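Local coordinates for porin B (Pseudomonas putida, PDB 4GEY), which forms an outer membrane beta-barrel channel that binds glucose and probably serves selective sugar uptake, at residues K345-H356 with T388-H399. The protein carries 2 engineered substitutions. Sequence-based numbering, arbitrary orientation.
Sequences KDDIGFGVARIH and TEYNAELYYGFH. With DMU (decyl-beta-D-maltopyranoside), chain L; C8E ((hydroxyethyloxy)tri(ethyloxy)octane), chain D; C8E ((hydroxyethyloxy)tri(ethyloxy)octane), chain E.
Y395 lays its ring over the backbone of G349, with CA of G349 3.8 Å from the ring centroid in a CH-pi contact. The ring leans across because CG of Y395 sits between the backbone N and carbonyl carbon (chi1 76°). Its OH donates a hydrogen bond to OD2 of D347 at 2.9 Å, from above the carboxylate plane. The two segments are neighbouring antiparallel strands of the porin beta-barrel, joined by ten backbone hydrogen bonds. E389, N391, E393 and Y395 line one face with D347, probably inward, and the E393 carboxylate takes hydrogen bonds from backbone N of Q166 and N167. I348, F350, L394, Y390 and Y396 line the other, where detergent lies, consistent with the membrane-facing outside. A DMU tail covers one face of the Y390 ring, and CG of R354 packs 3.6 Å from CE2 of Y390. OH of Y396 donates to the anti lone pair of D346 OD2. A phenylalanine here would probably cost that oxygen this donor and weaken the tie between the strand ends. D346 OD1 accepts a hydrogen bond from N of H399 (2.7 Å) and forms a salt bridge with R343. CD of K345 rests over the H399 ring.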
ATOM      1  N   LYS A 345      -2.741  -2.531 -25.428  1.00 38.39           N
ATOM      2  CA  LYS A 345      -1.989  -2.473 -24.183  1.00 29.77           C
ATOM      3  C   LYS A 345      -2.641  -1.571 -23.139  1.00 33.63           C
ATOM      4  O   LYS A 345      -2.122  -1.449 -22.032  1.00 41.56           O
ATOM      5  CB  LYS A 345      -0.543  -2.037 -24.429  1.00 29.10           C
ATOM      6  CG  LYS A 345       0.254  -2.987 -25.290  1.00 35.00           C
ATOM      7  CD  LYS A 345       1.726  -2.627 -25.268  1.00 44.84           C
ATOM      8  CE  LYS A 345       2.588  -3.738 -25.848  1.00 51.43           C
ATOM      9  NZ  LYS A 345       4.032  -3.371 -25.800  1.00 55.66           N
ATOM     10  N   ASP A 346      -3.769  -0.945 -23.483  1.00 31.02           N
ATOM     11  CA  ASP A 346      -4.499  -0.102 -22.533  1.00 29.91           C
ATOM     12  C   ASP A 346      -5.267  -0.950 -21.525  1.00 37.92           C
ATOM     13  O   ASP A 346      -5.570  -2.113 -21.785  1.00 47.45           O
ATOM     14  CB  ASP A 346      -5.489   0.815 -23.253  1.00 33.71           C
ATOM     15  CG  ASP A 346      -4.823   2.017 -23.903  1.00 40.83           C
ATOM     16  OD1 ASP A 346      -3.587   2.170 -23.783  1.00 38.42           O
ATOM     17  OD2 ASP A 346      -5.550   2.814 -24.528  1.00 44.01           O
ATOM     18  N   ASP A 347      -5.593  -0.376 -20.375  1.00 36.19           N
ATOM     19  CA  ASP A 347      -6.392  -1.112 -19.396  1.00 27.88           C
ATOM     20  C   ASP A 347      -7.530  -0.298 -18.773  1.00 33.05           C
ATOM     21  O   ASP A 347      -7.495   0.940 -18.721  1.00 36.05           O
ATOM     22  CB  ASP A 347      -5.518  -1.821 -18.346  1.00 28.57           C
ATOM     23  CG  ASP A 347      -4.774  -0.861 -17.431  1.00 38.60           C
ATOM     24  OD1 ASP A 347      -4.469   0.273 -17.861  1.00 49.03           O
ATOM     25  OD2 ASP A 347      -4.476  -1.248 -16.271  1.00 40.09           O
ATOM     26  N   ILE A 348      -8.572  -1.015 -18.365  1.00 33.34           N
ATOM     27  CA  ILE A 348      -9.711  -0.408 -17.698  1.00 34.46           C
ATOM     28  C   ILE A 348      -9.833  -1.009 -16.310  1.00 38.46           C
ATOM     29  O   ILE A 348      -9.930  -2.221 -16.174  1.00 43.64           O
ATOM     30  CB  ILE A 348     -11.003  -0.687 -18.458  1.00 25.83           C
ATOM     31  CG1 ILE A 348     -10.933  -0.078 -19.846  1.00 29.31           C
ATOM     32  CG2 ILE A 348     -12.174  -0.080 -17.723  1.00 32.86           C
ATOM     33  CD1 ILE A 348     -12.142  -0.339 -20.677  1.00 27.78           C
ATOM     34  N   GLY A 349      -9.816  -0.173 -15.278  1.00 38.53           N
ATOM     35  CA  GLY A 349      -9.930  -0.672 -13.923  1.00 30.34           C
ATOM     36  C   GLY A 349     -11.199  -0.238 -13.214  1.00 38.84           C
ATOM     37  O   GLY A 349     -11.701   0.868 -13.439  1.00 40.12           O
ATOM     38  N   PHE A 350     -11.725  -1.113 -12.358  1.00 34.54           N
ATOM     39  CA  PHE A 350     -12.781  -0.731 -11.438  1.00 22.99           C
ATOM     40  C   PHE A 350     -12.669  -1.489 -10.124  1.00 28.91           C
ATOM     41  O   PHE A 350     -12.497  -2.706 -10.121  1.00 28.45           O
ATOM     42  CB  PHE A 350     -14.150  -0.966 -12.039  1.00 25.81           C
ATOM     43  CG  PHE A 350     -15.253  -0.757 -11.064  1.00 33.32           C
ATOM     44  CD1 PHE A 350     -15.591   0.522 -10.662  1.00 39.96           C
ATOM     45  CD2 PHE A 350     -15.930  -1.832 -10.518  1.00 35.08           C
ATOM     46  CE1 PHE A 350     -16.594   0.728  -9.738  1.00 44.21           C
ATOM     47  CE2 PHE A 350     -16.934  -1.637  -9.604  1.00 40.55           C
ATOM     48  CZ  PHE A 350     -17.270  -0.353  -9.208  1.00 41.06           C
ATOM     49  N   GLY A 351     -12.776  -0.770  -9.009  1.00 21.79           N
ATOM     50  CA  GLY A 351     -12.641  -1.378  -7.702  1.00 21.47           C
ATOM     51  C   GLY A 351     -13.552  -0.779  -6.649  1.00 23.57           C
ATOM     52  O   GLY A 351     -13.813   0.420  -6.647  1.00 26.05           O
ATOM     53  N   VAL A 352     -14.030  -1.616  -5.737  1.00 27.08           N
ATOM     54  CA  VAL A 352     -14.858  -1.153  -4.627  1.00 29.41           C
ATOM     55  C   VAL A 352     -14.230  -1.688  -3.365  1.00 27.72           C
ATOM     56  O   VAL A 352     -13.817  -2.844  -3.329  1.00 27.34           O
ATOM     57  CB  VAL A 352     -16.298  -1.712  -4.667  1.00 31.47           C
ATOM     58  CG1 VAL A 352     -17.268  -0.725  -4.009  1.00 29.06           C
ATOM     59  CG2 VAL A 352     -16.729  -2.018  -6.087  1.00 37.18           C
ATOM     60  N   ALA A 353     -14.150  -0.849  -2.338  1.00 28.54           N
ATOM     61  CA  ALA A 353     -13.594  -1.257  -1.058  1.00 20.95           C
ATOM     62  C   ALA A 353     -14.504  -0.825   0.056  1.00 22.97           C
ATOM     63  O   ALA A 353     -15.144   0.211  -0.022  1.00 31.56           O
ATOM     64  CB  ALA A 353     -12.225  -0.663  -0.852  1.00 20.44           C
ATOM     65  N   ARG A 354     -14.553  -1.638   1.101  1.00 30.49           N
ATOM     66  CA  ARG A 354     -15.301  -1.326   2.304  1.00 25.85           C
ATOM     67  C   ARG A 354     -14.314  -1.363   3.456  1.00 27.58           C
ATOM     68  O   ARG A 354     -13.542  -2.306   3.584  1.00 33.07           O
ATOM     69  CB  ARG A 354     -16.402  -2.361   2.507  1.00 28.32           C
ATOM     70  CG  ARG A 354     -17.089  -2.295   3.843  1.00 31.91           C
ATOM     71  CD  ARG A 354     -18.053  -3.448   4.025  1.00 23.83           C
ATOM     72  NE  ARG A 354     -18.626  -3.381   5.359  1.00 30.99           N
ATOM     73  CZ  ARG A 354     -18.198  -4.094   6.395  1.00 30.88           C
ATOM     74  NH1 ARG A 354     -17.208  -4.952   6.233  1.00 33.00           N
ATOM     75  NH2 ARG A 354     -18.772  -3.963   7.587  1.00 30.40           N
ATOM     76  N   ILE A 355     -14.319  -0.318   4.272  1.00 29.77           N
ATOM     77  CA  ILE A 355     -13.422  -0.218   5.419  1.00 27.27           C
ATOM     78  C   ILE A 355     -14.235  -0.008   6.683  1.00 30.59           C
ATOM     79  O   ILE A 355     -14.772   1.078   6.920  1.00 34.89           O
ATOM     80  CB  ILE A 355     -12.465   0.963   5.261  1.00 34.83           C
ATOM     81  CG1 ILE A 355     -11.694   0.832   3.942  1.00 39.04           C
ATOM     82  CG2 ILE A 355     -11.526   1.042   6.446  1.00 21.22           C
ATOM     83  CD1 ILE A 355     -11.052   2.128   3.453  1.00 38.22           C
ATOM     84  N   HIS A 356     -14.333  -1.043   7.500  1.00 29.12           N
ATOM     85  CA  HIS A 356     -15.159  -0.958   8.701  1.00 29.78           C
ATOM     86  C   HIS A 356     -14.367  -0.600   9.964  1.00 32.60           C
ATOM     87  O   HIS A 356     -13.277  -1.122  10.189  1.00 23.43           O
ATOM     88  CB  HIS A 356     -15.931  -2.257   8.908  1.00 28.49           C
ATOM     89  CG  HIS A 356     -16.779  -2.260  10.136  1.00 37.05           C
ATOM     90  ND1 HIS A 356     -16.404  -2.898  11.299  1.00 40.49           N
ATOM     91  CD2 HIS A 356     -17.985  -1.696  10.387  1.00 34.63           C
ATOM     92  CE1 HIS A 356     -17.344  -2.730  12.211  1.00 37.31           C
ATOM     93  NE2 HIS A 356     -18.313  -2.003  11.684  1.00 35.51           N
ATOM     94  N   THR A 388     -18.305   3.278   8.756  1.00 40.32           N
ATOM     95  CA  THR A 388     -17.827   2.504   7.607  1.00 32.53           C
ATOM     96  C   THR A 388     -17.596   3.410   6.409  1.00 30.23           C
ATOM     97  O   THR A 388     -18.482   4.164   6.020  1.00 39.28           O
ATOM     98  CB  THR A 388     -18.825   1.407   7.196  1.00 35.66           C
ATOM     99  OG1 THR A 388     -19.246   0.666   8.352  1.00 36.98           O
ATOM    100  CG2 THR A 388     -18.192   0.463   6.193  1.00 28.79           C
ATOM    101  N   GLU A 389     -16.400   3.326   5.839  1.00 29.58           N
ATOM    102  CA  GLU A 389     -16.001   4.138   4.701  1.00 28.05           C
ATOM    103  C   GLU A 389     -15.963   3.238   3.481  1.00 30.99           C
ATOM    104  O   GLU A 389     -15.477   2.100   3.551  1.00 30.48           O
ATOM    105  CB  GLU A 389     -14.616   4.734   4.946  1.00 27.69           C
ATOM    106  CG  GLU A 389     -13.993   5.446   3.753  1.00 31.96           C
ATOM    107  CD  GLU A 389     -12.569   5.965   4.035  1.00 37.73           C
ATOM    108  OE1 GLU A 389     -11.694   5.815   3.157  1.00 39.66           O
ATOM    109  OE2 GLU A 389     -12.319   6.523   5.126  1.00 35.10           O
ATOM    110  N   TYR A 390     -16.491   3.734   2.367  1.00 22.82           N
ATOM    111  CA  TYR A 390     -16.410   3.001   1.111  1.00 23.78           C
ATOM    112  C   TYR A 390     -15.590   3.797   0.104  1.00 26.50           C
ATOM    113  O   TYR A 390     -15.630   5.031   0.098  1.00 27.02           O
ATOM    114  CB  TYR A 390     -17.805   2.699   0.549  1.00 25.78           C
ATOM    115  CG  TYR A 390     -18.594   1.716   1.387  1.00 28.97           C
ATOM    116  CD1 TYR A 390     -19.207   2.119   2.568  1.00 30.65           C
ATOM    117  CD2 TYR A 390     -18.734   0.390   0.995  1.00 27.48           C
ATOM    118  CE1 TYR A 390     -19.935   1.229   3.340  1.00 35.15           C
ATOM    119  CE2 TYR A 390     -19.463  -0.507   1.757  1.00 32.54           C
ATOM    120  CZ  TYR A 390     -20.058  -0.080   2.931  1.00 34.51           C
ATOM    121  OH  TYR A 390     -20.771  -0.950   3.704  1.00 32.17           O
ATOM    122  N   ASN A 391     -14.836   3.091  -0.735  1.00 22.92           N
ATOM    123  CA  ASN A 391     -14.087   3.739  -1.803  1.00 23.78           C
ATOM    124  C   ASN A 391     -14.364   3.024  -3.098  1.00 31.88           C
ATOM    125  O   ASN A 391     -14.531   1.797  -3.109  1.00 37.79           O
ATOM    126  CB  ASN A 391     -12.580   3.692  -1.547  1.00 21.97           C
ATOM    127  CG  ASN A 391     -12.130   4.637  -0.446  1.00 30.02           C
ATOM    128  OD1 ASN A 391     -11.483   5.661  -0.709  1.00 27.50           O
ATOM    129  ND2 ASN A 391     -12.441   4.287   0.796  1.00 29.38           N
ATOM    130  N   ALA A 392     -14.400   3.783  -4.191  1.00 27.68           N
ATOM    131  CA  ALA A 392     -14.479   3.182  -5.512  1.00 25.54           C
ATOM    132  C   ALA A 392     -13.675   3.979  -6.531  1.00 32.91           C
ATOM    133  O   ALA A 392     -13.648   5.216  -6.496  1.00 34.66           O
ATOM    134  CB  ALA A 392     -15.922   3.027  -5.956  1.00 21.80           C
ATOM    135  N   GLU A 393     -13.018   3.264  -7.437  1.00 31.46           N
ATOM    136  CA  GLU A 393     -12.290   3.907  -8.519  1.00 22.84           C
ATOM    137  C   GLU A 393     -12.602   3.256  -9.863  1.00 21.71           C
ATOM    138  O   GLU A 393     -12.696   2.036  -9.988  1.00 29.39           O
ATOM    139  CB  GLU A 393     -10.782   3.876  -8.235  1.00 25.16           C
ATOM    140  CG  GLU A 393      -9.897   4.551  -9.298  1.00 28.02           C
ATOM    141  CD  GLU A 393      -8.411   4.601  -8.900  1.00 28.05           C
ATOM    142  OE1 GLU A 393      -8.110   4.489  -7.687  1.00 28.39           O
ATOM    143  OE2 GLU A 393      -7.541   4.746  -9.795  1.00 30.08           O
ATOM    144  N   LEU A 394     -12.789   4.085 -10.874  1.00 29.56           N
ATOM    145  CA  LEU A 394     -12.827   3.601 -12.243  1.00 31.96           C
ATOM    146  C   LEU A 394     -11.726   4.345 -12.997  1.00 38.92           C
ATOM    147  O   LEU A 394     -11.641   5.575 -12.916  1.00 32.06           O
ATOM    148  CB  LEU A 394     -14.193   3.864 -12.862  1.00 25.15           C
ATOM    149  CG  LEU A 394     -14.247   3.852 -14.385  1.00 27.24           C
ATOM    150  CD1 LEU A 394     -13.953   2.453 -14.897  1.00 24.46           C
ATOM    151  CD2 LEU A 394     -15.594   4.388 -14.913  1.00 25.11           C
ATOM    152  N   TYR A 395     -10.862   3.612 -13.696  1.00 22.85           N
ATOM    153  CA  TYR A 395      -9.783   4.269 -14.419  1.00 27.28           C
ATOM    154  C   TYR A 395      -9.599   3.757 -15.839  1.00 29.54           C
ATOM    155  O   TYR A 395     -10.124   2.708 -16.208  1.00 26.68           O
ATOM    156  CB  TYR A 395      -8.460   4.223 -13.628  1.00 28.06           C
ATOM    157  CG  TYR A 395      -7.706   2.890 -13.611  1.00 27.65           C
ATOM    158  CD1 TYR A 395      -7.080   2.404 -14.751  1.00 29.64           C
ATOM    159  CD2 TYR A 395      -7.568   2.163 -12.444  1.00 29.61           C
ATOM    160  CE1 TYR A 395      -6.390   1.234 -14.743  1.00 29.20           C
ATOM    161  CE2 TYR A 395      -6.863   0.974 -12.422  1.00 32.82           C
ATOM    162  CZ  TYR A 395      -6.278   0.514 -13.580  1.00 34.59           C
ATOM    163  OH  TYR A 395      -5.571  -0.672 -13.599  1.00 36.91           O
ATOM    164  N   TYR A 396      -8.835   4.511 -16.627  1.00 30.80           N
ATOM    165  CA  TYR A 396      -8.440   4.084 -17.969  1.00 32.96           C
ATOM    166  C   TYR A 396      -6.946   4.373 -18.134  1.00 33.98           C
ATOM    167  O   TYR A 396      -6.509   5.514 -17.988  1.00 32.63           O
ATOM    168  CB  TYR A 396      -9.259   4.794 -19.062  1.00 25.76           C
ATOM    169  CG  TYR A 396      -8.957   4.254 -20.445  1.00 35.51           C
ATOM    170  CD1 TYR A 396      -7.770   4.586 -21.100  1.00 35.07           C
ATOM    171  CD2 TYR A 396      -9.839   3.385 -21.093  1.00 39.56           C
ATOM    172  CE1 TYR A 396      -7.470   4.066 -22.356  1.00 37.75           C
ATOM    173  CE2 TYR A 396      -9.550   2.864 -22.357  1.00 28.25           C
ATOM    174  CZ  TYR A 396      -8.363   3.208 -22.972  1.00 33.16           C
ATOM    175  OH  TYR A 396      -8.045   2.711 -24.205  1.00 35.09           O
ATOM    176  N   GLY A 397      -6.164   3.347 -18.448  1.00 32.70           N
ATOM    177  CA  GLY A 397      -4.730   3.520 -18.598  1.00 29.70           C
ATOM    178  C   GLY A 397      -4.295   3.602 -20.049  1.00 37.55           C
ATOM    179  O   GLY A 397      -4.412   2.617 -20.772  1.00 36.84           O
ATOM    180  N   PHE A 398      -3.809   4.765 -20.492  1.00 34.85           N
ATOM    181  CA  PHE A 398      -3.255   4.856 -21.842  1.00 35.23           C
ATOM    182  C   PHE A 398      -1.821   4.388 -21.788  1.00 35.89           C
ATOM    183  O   PHE A 398      -1.016   4.900 -21.004  1.00 46.15           O
ATOM    184  CB  PHE A 398      -3.274   6.282 -22.411  1.00 38.57           C
ATOM    185  CG  PHE A 398      -4.640   6.895 -22.500  1.00 45.08           C
ATOM    186  CD1 PHE A 398      -5.413   6.739 -23.640  1.00 43.95           C
ATOM    187  CD2 PHE A 398      -5.144   7.663 -21.447  1.00 46.63           C
ATOM    188  CE1 PHE A 398      -6.682   7.330 -23.725  1.00 46.01           C
ATOM    189  CE2 PHE A 398      -6.404   8.256 -21.525  1.00 42.96           C
ATOM    190  CZ  PHE A 398      -7.171   8.090 -22.662  1.00 45.36           C
ATOM    191  N   HIS A 399      -1.503   3.401 -22.607  1.00 32.76           N
ATOM    192  CA  HIS A 399      -0.124   2.973 -22.758  1.00 31.97           C
ATOM    193  C   HIS A 399       0.521   3.871 -23.815  1.00 33.08           C
ATOM    194  O   HIS A 399       0.505   3.552 -24.999  1.00 34.81           O
ATOM    195  CB  HIS A 399      -0.067   1.501 -23.179  1.00 28.08           C
ATOM    196  CG  HIS A 399       1.320   0.983 -23.361  1.00 39.84           C
ATOM    197  ND1 HIS A 399       2.082   1.274 -24.475  1.00 36.68           N
ATOM    198  CD2 HIS A 399       2.091   0.198 -22.573  1.00 27.79           C
ATOM    199  CE1 HIS A 399       3.261   0.691 -24.363  1.00 33.78           C
ATOM    200  NE2 HIS A 399       3.296   0.037 -23.213  1.00 28.51           N
TER
HETATM  201  C1  DMU L 511     -23.769   2.926   6.020  1.00 64.17           C
HETATM  202  C2  DMU L 511     -23.768   3.186   7.443  1.00 60.72           C
HETATM  203  C3  DMU L 511     -25.011   3.582   8.158  1.00 53.45           C
HETATM  204  C4  DMU L 511     -26.319   3.223   7.415  1.00 54.88           C
HETATM  205  O5  DMU L 511     -26.117   3.562   5.922  1.00 56.09           O
HETATM  206  C6  DMU L 511     -25.054   2.786   5.337  1.00 58.43           C
HETATM  207  O7  DMU L 511     -25.064   2.948   9.458  1.00 56.73           O
HETATM  208  O16 DMU L 511     -24.982   3.082   3.934  1.00 49.10           O
HETATM  209  C18 DMU L 511     -24.979   1.996   3.006  1.00 39.22           C
HETATM  210  C19 DMU L 511     -24.517   2.285   1.554  1.00 54.00           C
HETATM  211  C22 DMU L 511     -23.142   1.727   1.035  1.00 37.36           C
HETATM  212  C25 DMU L 511     -22.769   2.083  -0.406  1.00 35.68           C
HETATM  213  C28 DMU L 511     -21.356   1.875  -0.916  1.00 32.38           C
HETATM  214  C31 DMU L 511     -20.927   2.710  -2.106  1.00 38.94           C
HETATM  215  C34 DMU L 511     -19.664   2.355  -2.859  1.00 41.77           C
HETATM  216  C37 DMU L 511     -18.823   3.463  -3.413  1.00 31.49           C
HETATM  217  O49 DMU L 511     -22.966   1.686   5.828  1.00 69.34           O
HETATM  218  O55 DMU L 511     -22.646   4.099   7.728  1.00 67.57           O
HETATM  219  C57 DMU L 511     -27.422   3.845   7.897  1.00 54.27           C
HETATM  220  O61 DMU L 511     -28.393   4.212   6.979  1.00 53.26           O
HETATM  221  C5  DMU L 511     -26.092   3.165  11.622  1.00 49.83           C
HETATM  222  C7  DMU L 511     -27.373   3.762  11.835  1.00 61.34           C
HETATM  223  C8  DMU L 511     -27.326   5.221  11.980  1.00 62.68           C
HETATM  224  C9  DMU L 511     -26.721   5.925  10.733  1.00 53.31           C
HETATM  225  O1  DMU L 511     -25.579   5.084  10.142  1.00 58.57           O
HETATM  226  C10 DMU L 511     -25.220   3.758  10.597  1.00 54.94           C
HETATM  227  O2  DMU L 511     -28.617   5.724  12.169  1.00 61.84           O
HETATM  228  O3  DMU L 511     -26.281   1.732  11.358  1.00 42.86           O
HETATM  229  O4  DMU L 511     -27.932   3.175  13.050  1.00 63.41           O
HETATM  230  C11 DMU L 511     -26.255   7.123  11.030  1.00 44.26           C
HETATM  231  O6  DMU L 511     -25.695   7.869  10.009  1.00 35.76           O
HETATM  232  C1  C8E D 503      -9.093  13.043 -15.316  1.00 50.21           C
HETATM  233  C2  C8E D 503     -10.499  12.919 -14.733  1.00 52.18           C
HETATM  234  C3  C8E D 503     -11.470  12.370 -15.774  1.00 57.97           C
HETATM  235  C4  C8E D 503     -12.087  11.067 -15.273  1.00 62.28           C
HETATM  236  C5  C8E D 503     -11.519   9.833 -15.985  1.00 67.24           C
HETATM  237  C6  C8E D 503     -12.604   8.917 -16.555  1.00 63.75           C
HETATM  238  C7  C8E D 503     -12.199   7.444 -16.513  1.00 59.25           C
HETATM  239  C8  C8E D 503     -13.420   6.543 -16.669  1.00 65.65           C
HETATM  240  O9  C8E D 503     -13.577   6.056 -17.995  1.00 75.09           O
HETATM  241  C10 C8E D 503     -13.544   4.640 -18.112  1.00 73.44           C
HETATM  242  C11 C8E D 503     -14.456   4.141 -19.244  1.00 74.09           C
HETATM  243  O12 C8E D 503     -14.171   4.732 -20.505  1.00 80.75           O
HETATM  244  C13 C8E D 503     -14.346   3.824 -21.591  1.00 79.97           C
HETATM  245  C14 C8E D 503     -13.517   4.216 -22.825  1.00 77.89           C
HETATM  246  O15 C8E D 503     -14.119   3.757 -24.028  1.00 79.32           O
HETATM  247  C16 C8E D 503     -13.254   2.981 -24.842  1.00 78.53           C
HETATM  248  C17 C8E D 503     -13.004   3.620 -26.211  1.00 79.99           C
HETATM  249  O18 C8E D 503     -12.126   2.815 -26.989  1.00 77.81           O
HETATM  250  C19 C8E D 503     -12.684   2.286 -28.180  1.00 70.24           C
HETATM  251  C20 C8E D 503     -11.563   2.084 -29.197  1.00 65.88           C
HETATM  252  O21 C8E D 503     -11.986   2.374 -30.512  1.00 66.45           O
HETATM  253  C10 C8E E 504     -10.015   4.830 -30.758  1.00 73.84           C
HETATM  254  C11 C8E E 504      -9.022   5.727 -30.022  1.00 76.38           C
HETATM  255  O12 C8E E 504      -8.921   5.368 -28.660  1.00 79.59           O
HETATM  256  C13 C8E E 504     -10.111   5.612 -27.934  1.00 85.74           C
HETATM  257  C14 C8E E 504      -9.833   6.434 -26.674  1.00 86.31           C
HETATM  258  O15 C8E E 504     -10.196   5.675 -25.538  1.00 88.40           O
HETATM  259  C16 C8E E 504     -11.145   6.307 -24.698  1.00 87.88           C
HETATM  260  C17 C8E E 504     -10.513   7.388 -23.818  1.00 81.30           C
HETATM  261  O18 C8E E 504     -11.207   7.463 -22.586  1.00 71.09           O
HETATM  262  C19 C8E E 504     -10.421   7.960 -21.526  1.00 66.28           C
HETATM  263  C20 C8E E 504     -11.302   8.778 -20.590  1.00 67.27           C
HETATM  264  O21 C8E E 504     -10.947  10.140 -20.661  1.00 66.61           O